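Long-range contacts in cyanophage-like gp41-1 intein (Metagenome, PDB 6QAZ), which is a naturally split intein that probably carries out protein splicing, removing itself and joining its flanking sequences by a peptide bond: residues A[36-42]-A[110-116]; A[65-69]-A[124-128]; A[29-33]-A[116-120]. All blocks are in the same frame, centred on the assembly; numbering follows the deposited sequence.

Interaction 1. Residues A[36-42]-A[110-116]; sequences NEVLNVF and DIEVSGN
The N36 and N116 side chains cross at about a right angle, with their amide planes 72° apart, and N36 ND2 donates to N116 OD1 at 2.9 Å along a bent path; the same nitrogen also serves the carbonyl of L118. Two waters donate to N36 OD1, one shared with S114 OG and the other taking the N-H of N116. S114 OG sits between backbone N and carbonyl carbon (chi1 69°), a placement that lets it accept from E37 N at 2.9 Å while S114 N donates to E37 O at 2.8 Å. Strands 36-41 and 111-113 run antiparallel in the curled beta sheet of the intein (HINT) fold, and a classic beta bulge shifts their register: L39 N and N40 N approach E112 O from the same face of its carbonyl plane, at 2.8 Å and 3.3 Å. On one sheet face V38 packs against V113, and V41 CG2 lies 4.1 Å from I111 CG2. On the other, the N40 and E112 side chains run side by side, N40 OD1 being 3.5 Å from E112 CB. The F42 ring takes N40 CB over one face and runs alongside E112, with F42 CE2 3.8 Å from E112 CB.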
ATOM      1  N   ASN A  36      12.187  -6.445   0.274  1.00 14.03           N
ATOM      2  CA  ASN A  36      12.656  -5.574  -0.790  1.00 14.07           C
ATOM      3  C   ASN A  36      13.344  -4.345  -0.206  1.00 14.13           C
ATOM      4  O   ASN A  36      12.888  -3.807   0.824  1.00 15.13           O
ATOM      5  CB  ASN A  36      11.510  -5.179  -1.715  1.00 13.97           C
ATOM      6  CG  ASN A  36      10.962  -6.338  -2.498  1.00 13.89           C
ATOM      7  OD1 ASN A  36      11.727  -7.242  -2.902  1.00 14.00           O
ATOM      8  ND2 ASN A  36       9.662  -6.370  -2.741  1.00 14.64           N
ATOM      9  N   GLU A  37      14.438  -3.898  -0.814  1.00 14.38           N
ATOM     10  CA  GLU A  37      15.155  -2.709  -0.341  1.00 14.84           C
ATOM     11  C   GLU A  37      14.397  -1.460  -0.759  1.00 14.22           C
ATOM     12  O   GLU A  37      13.973  -1.336  -1.903  1.00 14.61           O
ATOM     13  CB  GLU A  37      16.553  -2.641  -0.981  1.00 16.79           C
ATOM     14  CG  GLU A  37      17.331  -1.430  -0.499  1.00 18.59           C
ATOM     15  CD  GLU A  37      18.647  -1.080  -1.133  1.00 20.83           C
ATOM     16  OE1 GLU A  37      19.343  -0.204  -0.510  0.50 18.98           O
ATOM     17  OE2 GLU A  37      18.951  -1.617  -2.253  0.50 13.81           O
ATOM     18  N   VAL A  38      14.327  -0.497   0.147  1.00 14.44           N
ATOM     19  CA  VAL A  38      13.788   0.825  -0.172  1.00 14.31           C
ATOM     20  C   VAL A  38      14.874   1.611  -0.937  1.00 15.29           C
ATOM     21  O   VAL A  38      15.940   1.908  -0.379  1.00 16.83           O
ATOM     22  CB  VAL A  38      13.353   1.562   1.082  1.00 14.98           C
ATOM     23  CG1 VAL A  38      12.830   2.949   0.737  1.00 15.36           C
ATOM     24  CG2 VAL A  38      12.289   0.760   1.833  1.00 14.72           C
ATOM     25  N   LEU A  39      14.604   1.876  -2.198  1.00 14.66           N
ATOM     26  CA  LEU A  39      15.530   2.538  -3.109  1.00 15.51           C
ATOM     27  C   LEU A  39      15.317   4.042  -3.140  1.00 15.94           C
ATOM     28  O   LEU A  39      16.254   4.790  -3.420  1.00 17.62           O
ATOM     29  CB  LEU A  39      15.361   1.977  -4.519  1.00 16.46           C
ATOM     30  CG  LEU A  39      15.596   0.485  -4.668  1.00 18.03           C
ATOM     31  CD1 LEU A  39      15.389   0.041  -6.078  1.00 19.80           C
ATOM     32  CD2 LEU A  39      16.969   0.116  -4.181  1.00 21.27           C
ATOM     33  N   ASN A  40      14.085   4.494  -2.897  1.00 15.10           N
ATOM     34  CA  ASN A  40      13.752   5.934  -2.937  1.00 15.79           C
ATOM     35  C   ASN A  40      12.671   6.198  -1.925  1.00 14.92           C
ATOM     36  O   ASN A  40      11.754   5.392  -1.756  1.00 15.16           O
ATOM     37  CB  ASN A  40      13.214   6.391  -4.290  1.00 17.52           C
ATOM     38  CG  ASN A  40      14.108   6.082  -5.449  1.00 18.51           C
ATOM     39  OD1 ASN A  40      14.140   4.935  -5.918  1.00 19.16           O
ATOM     40  ND2 ASN A  40      14.828   7.094  -5.882  1.00 22.45           N
ATOM     41  N   VAL A  41      12.767   7.361  -1.313  1.00 14.89           N
ATOM     42  CA  VAL A  41      11.653   7.964  -0.558  1.00 14.83           C
ATOM     43  C   VAL A  41      11.372   9.278  -1.269  1.00 14.55           C
ATOM     44  O   VAL A  41      12.177  10.217  -1.194  1.00 15.77           O
ATOM     45  CB  VAL A  41      11.936   8.116   0.926  1.00 15.89           C
ATOM     46  CG1 VAL A  41      10.754   8.750   1.617  1.00 17.54           C
ATOM     47  CG2 VAL A  41      12.310   6.795   1.554  1.00 16.59           C
ATOM     48  N   PHE A  42      10.290   9.303  -2.030  1.00 15.15           N
ATOM     49  CA  PHE A  42       9.954  10.483  -2.832  1.00 15.66           C
ATOM     50  C   PHE A  42       9.417  11.543  -1.897  1.00 15.62           C
ATOM     51  O   PHE A  42       9.071  11.273  -0.754  1.00 16.43           O
ATOM     52  CB  PHE A  42       8.960  10.105  -3.928  1.00 15.44           C
ATOM     53  CG  PHE A  42       9.481   9.034  -4.859  1.00 14.29           C
ATOM     54  CD1 PHE A  42      10.526   9.288  -5.741  1.00 15.91           C
ATOM     55  CD2 PHE A  42       8.909   7.771  -4.868  1.00 14.49           C
ATOM     56  CE1 PHE A  42      10.985   8.287  -6.587  1.00 16.06           C
ATOM     57  CE2 PHE A  42       9.377   6.797  -5.729  1.00 14.79           C
ATOM     58  CZ  PHE A  42      10.412   7.054  -6.568  1.00 15.43           C
ATOM     59  N   ASP A 110       5.372   8.301  -0.464  1.00 14.74           N
ATOM     60  CA  ASP A 110       5.602   7.446  -1.629  1.00 14.32           C
ATOM     61  C   ASP A 110       7.029   6.936  -1.571  1.00 13.64           C
ATOM     62  O   ASP A 110       7.944   7.761  -1.505  1.00 14.87           O
ATOM     63  CB  ASP A 110       5.386   8.313  -2.844  1.00 15.91           C
ATOM     64  CG  ASP A 110       5.367   7.566  -4.131  1.00 16.44           C
ATOM     65  OD1 ASP A 110       5.356   6.325  -4.151  1.00 17.20           O
ATOM     66  OD2 ASP A 110       5.347   8.300  -5.168  1.00 17.81           O
ATOM     67  N   ILE A 111       7.215   5.629  -1.648  1.00 14.25           N
ATOM     68  CA  ILE A 111       8.534   5.009  -1.677  1.00 14.15           C
ATOM     69  C   ILE A 111       8.653   4.108  -2.899  1.00 14.06           C
ATOM     70  O   ILE A 111       7.656   3.679  -3.452  1.00 15.10           O
ATOM     71  CB  ILE A 111       8.827   4.229  -0.377  1.00 15.11           C
ATOM     72  CG1 ILE A 111       8.027   2.930  -0.249  1.00 15.46           C
ATOM     73  CG2 ILE A 111       8.624   5.109   0.843  1.00 15.86           C
ATOM     74  CD1 ILE A 111       8.356   2.114   0.987  1.00 16.54           C
ATOM     75  N   GLU A 112       9.870   3.807  -3.279  1.00 14.00           N
ATOM     76  CA  GLU A 112      10.188   2.817  -4.312  1.00 13.97           C
ATOM     77  C   GLU A 112      10.978   1.694  -3.666  1.00 13.68           C
ATOM     78  O   GLU A 112      11.947   1.985  -2.926  1.00 15.10           O
ATOM     79  CB  GLU A 112      11.049   3.439  -5.407  1.00 15.26           C
ATOM     80  CG  GLU A 112      11.343   2.492  -6.526  1.00 17.26           C
ATOM     81  CD  GLU A 112      10.131   2.199  -7.356  1.00 18.88           C
ATOM     82  OE1 GLU A 112       9.125   2.971  -7.361  1.00 20.78           O
ATOM     83  OE2 GLU A 112      10.238   1.135  -8.090  1.00 22.52           O
ATOM     84  N   VAL A 113      10.616   0.453  -3.948  1.00 13.57           N
ATOM     85  CA  VAL A 113      11.336  -0.693  -3.417  1.00 13.37           C
ATOM     86  C   VAL A 113      11.834  -1.561  -4.572  1.00 13.64           C
ATOM     87  O   VAL A 113      11.361  -1.461  -5.703  1.00 14.80           O
ATOM     88  CB  VAL A 113      10.517  -1.494  -2.386  1.00 13.91           C
ATOM     89  CG1 VAL A 113       9.900  -0.550  -1.346  1.00 14.51           C
ATOM     90  CG2 VAL A 113       9.442  -2.360  -3.024  1.00 14.18           C
ATOM     91  N   SER A 114      12.790  -2.427  -4.253  1.00 13.42           N
ATOM     92  CA  SER A 114      13.423  -3.307  -5.224  1.00 13.75           C
ATOM     93  C   SER A 114      12.533  -4.501  -5.559  1.00 13.62           C
ATOM     94  O   SER A 114      11.382  -4.621  -5.125  1.00 14.20           O
ATOM     95  CB  SER A 114      14.782  -3.724  -4.722  1.00 14.23           C
ATOM     96  OG  SER A 114      14.699  -4.597  -3.585  1.00 14.18           O
ATOM     97  N   GLY A 115      13.103  -5.427  -6.326  1.00 14.08           N
ATOM     98  CA  GLY A 115      12.444  -6.706  -6.541  1.00 14.53           C
ATOM     99  C   GLY A 115      11.157  -6.542  -7.314  1.00 13.96           C
ATOM    100  O   GLY A 115      11.083  -5.799  -8.313  1.00 14.81           O
ATOM    101  N   ASN A 116      10.113  -7.181  -6.804  1.00 14.46           N
ATOM    102  CA  ASN A 116       8.784  -7.116  -7.426  1.00 14.53           C
ATOM    103  C   ASN A 116       8.042  -5.818  -7.137  1.00 14.14           C
ATOM    104  O   ASN A 116       6.897  -5.691  -7.583  1.00 15.26           O
ATOM    105  CB  ASN A 116       7.954  -8.329  -7.023  1.00 15.24           C
ATOM    106  CG  ASN A 116       7.545  -8.361  -5.566  1.00 14.87           C
ATOM    107  OD1 ASN A 116       7.863  -7.468  -4.774  1.00 14.45           O
ATOM    108  ND2 ASN A 116       6.850  -9.419  -5.205  1.00 17.12           N
TER
HETATM  109  O   HOH W   1      14.429  -7.352  -3.580  0.46 13.48           O
HETATM  110  O   HOH W   2      10.730  -9.124  -4.619  1.00 16.13           O

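Interaction 2. Residues A[65-69]-A[124-128]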
ATOM      1  N   GLU A  65      -4.291   7.053  -7.433  1.00 15.22           N
ATOM      2  CA  GLU A  65      -3.470   6.367  -8.436  1.00 16.24           C
ATOM      3  C   GLU A  65      -2.619   5.267  -7.816  1.00 14.79           C
ATOM      4  O   GLU A  65      -1.917   4.562  -8.568  1.00 15.21           O
ATOM      5  CB  GLU A  65      -2.705   7.280  -9.297  1.00 20.96           C
ATOM      6  CG  GLU A  65      -1.511   7.782  -8.706  1.00 22.89           C
ATOM      7  CD  GLU A  65      -1.663   9.042  -7.901  0.50 18.52           C
ATOM      8  OE1 GLU A  65      -0.998  10.034  -8.243  0.50 22.53           O
ATOM      9  OE2 GLU A  65      -2.452   9.009  -6.917  0.50 17.30           O
ATOM     10  N   HIS A  66      -2.673   5.068  -6.512  1.00 14.69           N
ATOM     11  CA  HIS A  66      -1.818   4.063  -5.873  1.00 14.22           C
ATOM     12  C   HIS A  66      -2.259   2.655  -6.273  1.00 13.97           C
ATOM     13  O   HIS A  66      -3.448   2.301  -6.160  1.00 14.13           O
ATOM     14  CB  HIS A  66      -1.879   4.245  -4.361  1.00 14.37           C
ATOM     15  CG  HIS A  66      -0.935   3.326  -3.688  1.00 13.26           C
ATOM     16  ND1 HIS A  66       0.409   3.577  -3.552  1.00 15.18           N
ATOM     17  CD2 HIS A  66      -1.097   2.059  -3.264  1.00 14.71           C
ATOM     18  CE1 HIS A  66       1.011   2.503  -3.107  1.00 15.12           C
ATOM     19  NE2 HIS A  66       0.127   1.586  -2.901  1.00 15.22           N
ATOM     20  N   LEU A  67      -1.326   1.832  -6.709  1.00 14.17           N
ATOM     21  CA  LEU A  67      -1.611   0.497  -7.257  1.00 14.57           C
ATOM     22  C   LEU A  67      -1.591  -0.593  -6.198  1.00 13.73           C
ATOM     23  O   LEU A  67      -0.798  -0.586  -5.248  1.00 14.22           O
ATOM     24  CB  LEU A  67      -0.575   0.168  -8.328  1.00 15.20           C
ATOM     25  CG  LEU A  67      -0.586   1.033  -9.566  1.00 16.74           C
ATOM     26  CD1 LEU A  67       0.724   0.855 -10.339  1.00 19.44           C
ATOM     27  CD2 LEU A  67      -1.780   0.719 -10.459  1.00 17.49           C
ATOM     28  N   PHE A  68      -2.435  -1.585  -6.464  1.00 13.70           N
ATOM     29  CA  PHE A  68      -2.462  -2.840  -5.707  1.00 13.41           C
ATOM     30  C   PHE A  68      -2.490  -4.021  -6.661  1.00 14.12           C
ATOM     31  O   PHE A  68      -3.230  -4.008  -7.651  1.00 15.30           O
ATOM     32  CB  PHE A  68      -3.735  -2.975  -4.865  1.00 14.16           C
ATOM     33  CG  PHE A  68      -3.848  -1.950  -3.783  1.00 13.57           C
ATOM     34  CD1 PHE A  68      -4.320  -0.664  -4.057  1.00 13.94           C
ATOM     35  CD2 PHE A  68      -3.471  -2.251  -2.479  1.00 13.51           C
ATOM     36  CE1 PHE A  68      -4.377   0.295  -3.070  1.00 14.23           C
ATOM     37  CE2 PHE A  68      -3.577  -1.304  -1.489  1.00 14.59           C
ATOM     38  CZ  PHE A  68      -4.020  -0.031  -1.789  1.00 14.41           C
ATOM     39  N   PRO A  69      -1.796  -5.104  -6.332  1.00 14.21           N
ATOM     40  CA  PRO A  69      -1.928  -6.334  -7.101  1.00 15.15           C
ATOM     41  C   PRO A  69      -3.309  -6.920  -6.876  1.00 15.01           C
ATOM     42  O   PRO A  69      -3.829  -6.947  -5.765  1.00 16.98           O
ATOM     43  CB  PRO A  69      -0.821  -7.240  -6.579  1.00 17.20           C
ATOM     44  CG  PRO A  69      -0.430  -6.687  -5.272  1.00 17.10           C
ATOM     45  CD  PRO A  69      -0.790  -5.225  -5.279  1.00 13.70           C
ATOM     46  N   ILE A 124      -1.767  -5.784   4.011  1.00 13.20           N
ATOM     47  CA  ILE A 124      -2.369  -5.853   2.671  1.00 12.90           C
ATOM     48  C   ILE A 124      -1.231  -5.740   1.664  1.00 12.78           C
ATOM     49  O   ILE A 124      -0.427  -4.829   1.742  1.00 13.20           O
ATOM     50  CB  ILE A 124      -3.387  -4.721   2.463  1.00 12.66           C
ATOM     51  CG1 ILE A 124      -4.500  -4.786   3.511  1.00 13.24           C
ATOM     52  CG2 ILE A 124      -3.931  -4.759   1.050  1.00 13.70           C
ATOM     53  CD1 ILE A 124      -5.451  -3.620   3.479  1.00 14.27           C
ATOM     54  N   LEU A 125      -1.180  -6.642   0.685  1.00 12.90           N
ATOM     55  CA  LEU A 125      -0.123  -6.552  -0.329  1.00 13.08           C
ATOM     56  C   LEU A 125      -0.415  -5.372  -1.238  1.00 12.83           C
ATOM     57  O   LEU A 125      -1.502  -5.255  -1.842  1.00 13.47           O
ATOM     58  CB  LEU A 125      -0.054  -7.848  -1.117  1.00 13.39           C
ATOM     59  CG  LEU A 125       1.183  -7.995  -1.998  1.00 13.65           C
ATOM     60  CD1 LEU A 125       2.480  -8.027  -1.204  1.00 14.58           C
ATOM     61  CD2 LEU A 125       1.057  -9.276  -2.815  1.00 15.34           C
ATOM     62  N   THR A 126       0.545  -4.474  -1.360  1.00 13.06           N
ATOM     63  CA  THR A 126       0.398  -3.277  -2.180  1.00 13.19           C
ATOM     64  C   THR A 126       1.614  -3.102  -3.067  1.00 13.25           C
ATOM     65  O   THR A 126       2.671  -3.694  -2.822  1.00 14.21           O
ATOM     66  CB  THR A 126       0.109  -2.050  -1.319  1.00 13.06           C
ATOM     67  OG1 THR A 126      -0.409  -1.003  -2.147  1.00 14.28           O
ATOM     68  CG2 THR A 126       1.318  -1.502  -0.609  1.00 13.96           C
ATOM     69  N   HIS A 127       1.446  -2.334  -4.131  1.00 13.00           N
ATOM     70  CA  HIS A 127       2.576  -1.928  -4.956  1.00 14.15           C
ATOM     71  C   HIS A 127       3.185  -0.687  -4.347  1.00 14.75           C
ATOM     72  O   HIS A 127       2.474   0.086  -3.671  1.00 16.89           O
ATOM     73  CB  HIS A 127       2.058  -1.718  -6.366  1.00 16.19           C
ATOM     74  CG  HIS A 127       3.086  -1.497  -7.374  1.00 16.23           C
ATOM     75  ND1 HIS A 127       3.753  -0.311  -7.554  1.00 19.41           N
ATOM     76  CD2 HIS A 127       3.576  -2.351  -8.282  1.00 17.09           C
ATOM     77  CE1 HIS A 127       4.611  -0.476  -8.568  1.00 20.34           C
ATOM     78  NE2 HIS A 127       4.494  -1.681  -9.044  1.00 18.18           N
ATOM     79  N   ASN A 128       4.459  -0.479  -4.563  1.00 14.36           N
ATOM     80  CA  ASN A 128       5.078   0.752  -4.077  1.00 15.72           C
ATOM     81  C   ASN A 128       4.357   1.959  -4.641  1.00 17.18           C
ATOM     82  O   ASN A 128       4.273   2.989  -3.943  1.00 19.34           O
ATOM     83  CB  ASN A 128       6.599   0.722  -4.196  1.00 15.41           C
ATOM     84  CG  ASN A 128       7.251   0.559  -5.566  1.00 15.56           C
ATOM     85  OD1 ASN A 128       8.382   0.068  -5.637  1.00 15.87           O
ATOM     86  ND2 ASN A 128       6.622   1.006  -6.632  1.00 18.32           N
ATOM     87  OXT ASN A 128       3.875   1.854  -5.806  1.00 18.60           O
TER
HETATM   88  O   HOH W   3       2.628   5.038  -4.049  1.00 27.37           O
HETATM   89  O   HOH W   4       1.473   2.811  -6.728  1.00 23.15           O
HETATM   90  O   HOH W   5      -3.375  -6.971  -3.040  1.00 14.88           O
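H66 NE2 and T126 OG1 share a hydrogen bond of 2.7 Å, with the hydroxyl at the edge of the imidazole and near its plane; either atom could be the donor. The pair brings together two intein signatures, for S63 to H66 fits the block B T/S-x-x-H motif and H127-N128 the histidine-asparagine end of block G. The contact is therefore consistent with the splicing centre of a HINT domain. H66 holds CG anti to its backbone N (chi1 -175°), which carries the ring across the T126 side chain at about a right angle. T126 OG1 also hangs over one face of the F68 ring, 3.2 Å from F68 CE2 and offset toward the rim, so a buried hydroxyl is held between one ring's edge and another ring's face.

Alongside, the two backbones are tied by H127 N donating to L67 O at 3.1 Å, the donor standing above the carbonyl plane. L67 CB packs 3.8 Å from H127 CB, and L67 CD1 lies over one face of the H127 ring.

A second shell fixes these groups. H127 ND1 donates to N128 OXT at 2.8 Å, with the oxygen in the ring plane, which would restrain the imidazole's rotation. Water bridges H66 ND1 to N128 O, and another water accepts from L67 N and donates to N128 OXT. Further out, E74 touches L67, P69 and H127, while I52 packs on F68 and L54 on I124. At the far end P69 CG lies 3.9 Å from L125 CD2, the two side chains crossing at about a right angle, and a single water donates to both backbone oxygens, P69 O and L125 O.

Interaction 3. Residues A[29-33]-A[116-120]; sequences VLSNT and NHLFY
Y120 N donates to L30 O at 2.9 Å, an almost straight bond lying in the carbonyl plane, and a water that donates to both L30 O and Y120 O adds a second link. F119 CA brings a weaker C-H contact to the same acceptor, 3.3 Å from L30 O.

The side-chain polar bonds gather where N116 meets N32, in the loops at this edge of the contact. N116 ND2 donates to N32 OD1 at 3.0 Å, the two amides lying almost parallel, with planes 12° apart; L118 CD1 packs a methyl against the same oxygen, 3.6 Å from N32 OD1. N116 OD1, also the acceptor for N36, takes the N-H of L118 from above its carbonyl plane and so closes an Asx turn. Together with the N36 bond, this turn would restrain the rotation of the amide that reaches N32.

Apolar and aromatic contacts fill the remainder. V29 CG2 meets F119 CB at 3.7 Å; the F119 ring, its CG set between backbone N and carbonyl carbon (chi1 55°), leads away toward I111 and V113. The Y120 ring meets the 30-32 backbone obliquely, its CE2 3.5 Å from S31 C, and its hydroxyl extends past N32 to a hydrogen bond with E91.

With strands 29-31 and 118-120 crossing at 100°, a single direct backbone hydrogen bond joins them. The strand of the large curled sheet and the first strand of the C-terminal hairpin therefore meet crosswise, not as sheet neighbours, in keeping with the compact, all-beta HINT fold of inteins.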
ATOM      1  N   VAL A  29      11.705  -3.928   3.472  1.00 14.31           N
ATOM      2  CA  VAL A  29      10.269  -4.083   3.773  1.00 14.20           C
ATOM      3  C   VAL A  29       9.769  -5.398   3.230  1.00 13.93           C
ATOM      4  O   VAL A  29      10.097  -5.794   2.096  1.00 14.68           O
ATOM      5  CB  VAL A  29       9.449  -2.894   3.273  1.00 14.46           C
ATOM      6  CG1 VAL A  29       9.786  -1.643   4.069  1.00 15.71           C
ATOM      7  CG2 VAL A  29       9.564  -2.657   1.784  1.00 14.63           C
ATOM      8  N   LEU A  30       8.938  -6.071   4.013  1.00 14.06           N
ATOM      9  CA  LEU A  30       8.500  -7.428   3.669  1.00 14.49           C
ATOM     10  C   LEU A  30       7.447  -7.388   2.573  1.00 13.88           C
ATOM     11  O   LEU A  30       6.478  -6.626   2.656  1.00 14.22           O
ATOM     12  CB  LEU A  30       7.924  -8.110   4.907  1.00 15.14           C
ATOM     13  CG  LEU A  30       7.518  -9.562   4.699  1.00 16.98           C
ATOM     14  CD1 LEU A  30       8.710 -10.453   4.395  1.00 19.24           C
ATOM     15  CD2 LEU A  30       6.770 -10.075   5.912  1.00 20.26           C
ATOM     16  N   SER A  31       7.641  -8.249   1.587  1.00 14.68           N
ATOM     17  CA  SER A  31       6.703  -8.525   0.502  1.00 14.85           C
ATOM     18  C   SER A  31       6.291  -9.989   0.541  1.00 14.56           C
ATOM     19  O   SER A  31       6.700 -10.739   1.435  1.00 17.41           O
ATOM     20  CB  SER A  31       7.356  -8.188  -0.822  1.00 15.92           C
ATOM     21  OG  SER A  31       8.185  -9.232  -1.255  0.75 18.99           O
ATOM     22  N   ASN A  32       5.554 -10.400  -0.468  1.00 15.15           N
ATOM     23  CA  ASN A  32       5.204 -11.830  -0.642  1.00 15.63           C
ATOM     24  C   ASN A  32       6.409 -12.677  -1.029  1.00 16.20           C
ATOM     25  O   ASN A  32       6.299 -13.895  -0.926  1.00 19.44           O
ATOM     26  CB  ASN A  32       4.080 -11.978  -1.676  1.00 16.45           C
ATOM     27  CG  ASN A  32       4.410 -11.382  -3.017  1.00 16.52           C
ATOM     28  OD1 ASN A  32       4.927 -10.279  -3.108  1.00 17.20           O
ATOM     29  ND2 ASN A  32       4.107 -12.109  -4.061  1.00 21.23           N
ATOM     30  N   THR A  33       7.446 -12.034  -1.559  0.50 17.69           N
ATOM     31  CA  THR A  33       8.717 -12.619  -2.029  0.50 20.65           C
ATOM     32  C   THR A  33       9.872 -12.124  -1.173  0.50 18.14           C
ATOM     33  O   THR A  33      10.832 -11.733  -1.702  0.50 19.98           O
ATOM     34  CB  THR A  33       9.090 -12.139  -3.458  1.00 21.78           C
ATOM     35  OG1 THR A  33       9.136 -10.716  -3.352  1.00 30.86           O
ATOM     36  CG2 THR A  33       8.114 -12.587  -4.519  1.00 28.92           C
ATOM     37  N   ASN A 116      10.113  -7.181  -6.804  1.00 14.46           N
ATOM     38  CA  ASN A 116       8.784  -7.116  -7.426  1.00 14.53           C
ATOM     39  C   ASN A 116       8.042  -5.818  -7.137  1.00 14.14           C
ATOM     40  O   ASN A 116       6.897  -5.691  -7.583  1.00 15.26           O
ATOM     41  CB  ASN A 116       7.954  -8.329  -7.023  1.00 15.24           C
ATOM     42  CG  ASN A 116       7.545  -8.361  -5.566  1.00 14.87           C
ATOM     43  OD1 ASN A 116       7.863  -7.468  -4.774  1.00 14.45           O
ATOM     44  ND2 ASN A 116       6.850  -9.419  -5.205  1.00 17.12           N
ATOM     45  N   HIS A 117       8.655  -4.880  -6.444  1.00 13.63           N
ATOM     46  CA  HIS A 117       8.037  -3.554  -6.179  1.00 14.25           C
ATOM     47  C   HIS A 117       6.817  -3.648  -5.262  1.00 13.97           C
ATOM     48  O   HIS A 117       6.085  -2.666  -5.182  1.00 16.34           O
ATOM     49  CB  HIS A 117       7.663  -2.797  -7.448  1.00 15.54           C
ATOM     50  CG  HIS A 117       8.790  -2.594  -8.319  1.00 16.44           C
ATOM     51  ND1 HIS A 117       9.920  -1.938  -7.977  1.00 20.09           N
ATOM     52  CD2 HIS A 117       8.955  -2.993  -9.563  1.00 19.80           C
ATOM     53  CE1 HIS A 117      10.776  -1.938  -9.012  1.00 20.71           C
ATOM     54  NE2 HIS A 117      10.187  -2.563  -9.993  1.00 20.49           N
ATOM     55  N   LEU A 118       6.648  -4.744  -4.554  1.00 13.75           N
ATOM     56  CA  LEU A 118       5.510  -4.898  -3.640  1.00 14.08           C
ATOM     57  C   LEU A 118       5.978  -4.855  -2.187  1.00 13.80           C
ATOM     58  O   LEU A 118       7.159  -5.124  -1.870  1.00 14.05           O
ATOM     59  CB  LEU A 118       4.771  -6.218  -3.891  1.00 14.62           C
ATOM     60  CG  LEU A 118       4.379  -6.512  -5.343  1.00 14.52           C
ATOM     61  CD1 LEU A 118       3.597  -7.812  -5.420  1.00 15.91           C
ATOM     62  CD2 LEU A 118       3.597  -5.367  -5.948  1.00 15.44           C
ATOM     63  N   PHE A 119       5.039  -4.610  -1.296  1.00 13.37           N
ATOM     64  CA  PHE A 119       5.269  -4.784   0.134  1.00 13.20           C
ATOM     65  C   PHE A 119       3.920  -4.891   0.824  1.00 12.90           C
ATOM     66  O   PHE A 119       2.905  -4.366   0.340  1.00 13.22           O
ATOM     67  CB  PHE A 119       6.130  -3.672   0.753  1.00 13.64           C
ATOM     68  CG  PHE A 119       5.663  -2.253   0.549  1.00 13.82           C
ATOM     69  CD1 PHE A 119       4.757  -1.648   1.388  1.00 13.67           C
ATOM     70  CD2 PHE A 119       6.180  -1.515  -0.469  1.00 15.49           C
ATOM     71  CE1 PHE A 119       4.375  -0.338   1.203  1.00 13.84           C
ATOM     72  CE2 PHE A 119       5.825  -0.193  -0.625  1.00 16.12           C
ATOM     73  CZ  PHE A 119       4.879   0.387   0.183  1.00 15.04           C
ATOM     74  N   TYR A 120       3.907  -5.536   1.980  1.00 12.98           N
ATOM     75  CA  TYR A 120       2.707  -5.550   2.815  1.00 13.36           C
ATOM     76  C   TYR A 120       2.593  -4.233   3.583  1.00 13.04           C
ATOM     77  O   TYR A 120       3.536  -3.764   4.225  1.00 14.06           O
ATOM     78  CB  TYR A 120       2.769  -6.721   3.803  1.00 14.11           C
ATOM     79  CG  TYR A 120       2.532  -8.074   3.148  1.00 14.27           C
ATOM     80  CD1 TYR A 120       1.289  -8.410   2.651  1.00 15.20           C
ATOM     81  CD2 TYR A 120       3.538  -9.020   2.996  1.00 16.85           C
ATOM     82  CE1 TYR A 120       1.019  -9.621   2.046  1.00 17.31           C
ATOM     83  CE2 TYR A 120       3.275 -10.262   2.391  1.00 17.41           C
ATOM     84  CZ  TYR A 120       2.011 -10.547   1.916  1.00 17.90           C
ATOM     85  OH  TYR A 120       1.675 -11.752   1.318  1.00 21.00           O
TER
HETATM   86  O   HOH W   6       6.039  -4.647   4.706  1.00 17.53           O
HETATM   87  O   HOH W   2      10.730  -9.124  -4.619  1.00 16.13           O

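Overall arrangement
Three contacts show how an all-beta intein gathers distant sequence around its C-terminal end. Interactions 1 and 3 have centres 10 Å apart, as do interactions 2 and 3, while 1 and 2 lie 13 Å apart. Strands 28-31 and 34-41 are neighbours in the large curled antiparallel sheet, which links interactions 3 and 1, and N116 belongs to both. Strands 118-121 and 124-127 form a two-stranded antiparallel ribbon joining interactions 3 and 2. Along the chain interaction 1 is nested within interaction 3, whereas the segments of interaction 2 alternate with those of both. The last nineteen residues thus contact three earlier regions in turn, probably positioning the terminal H127-N128 pair for splicing.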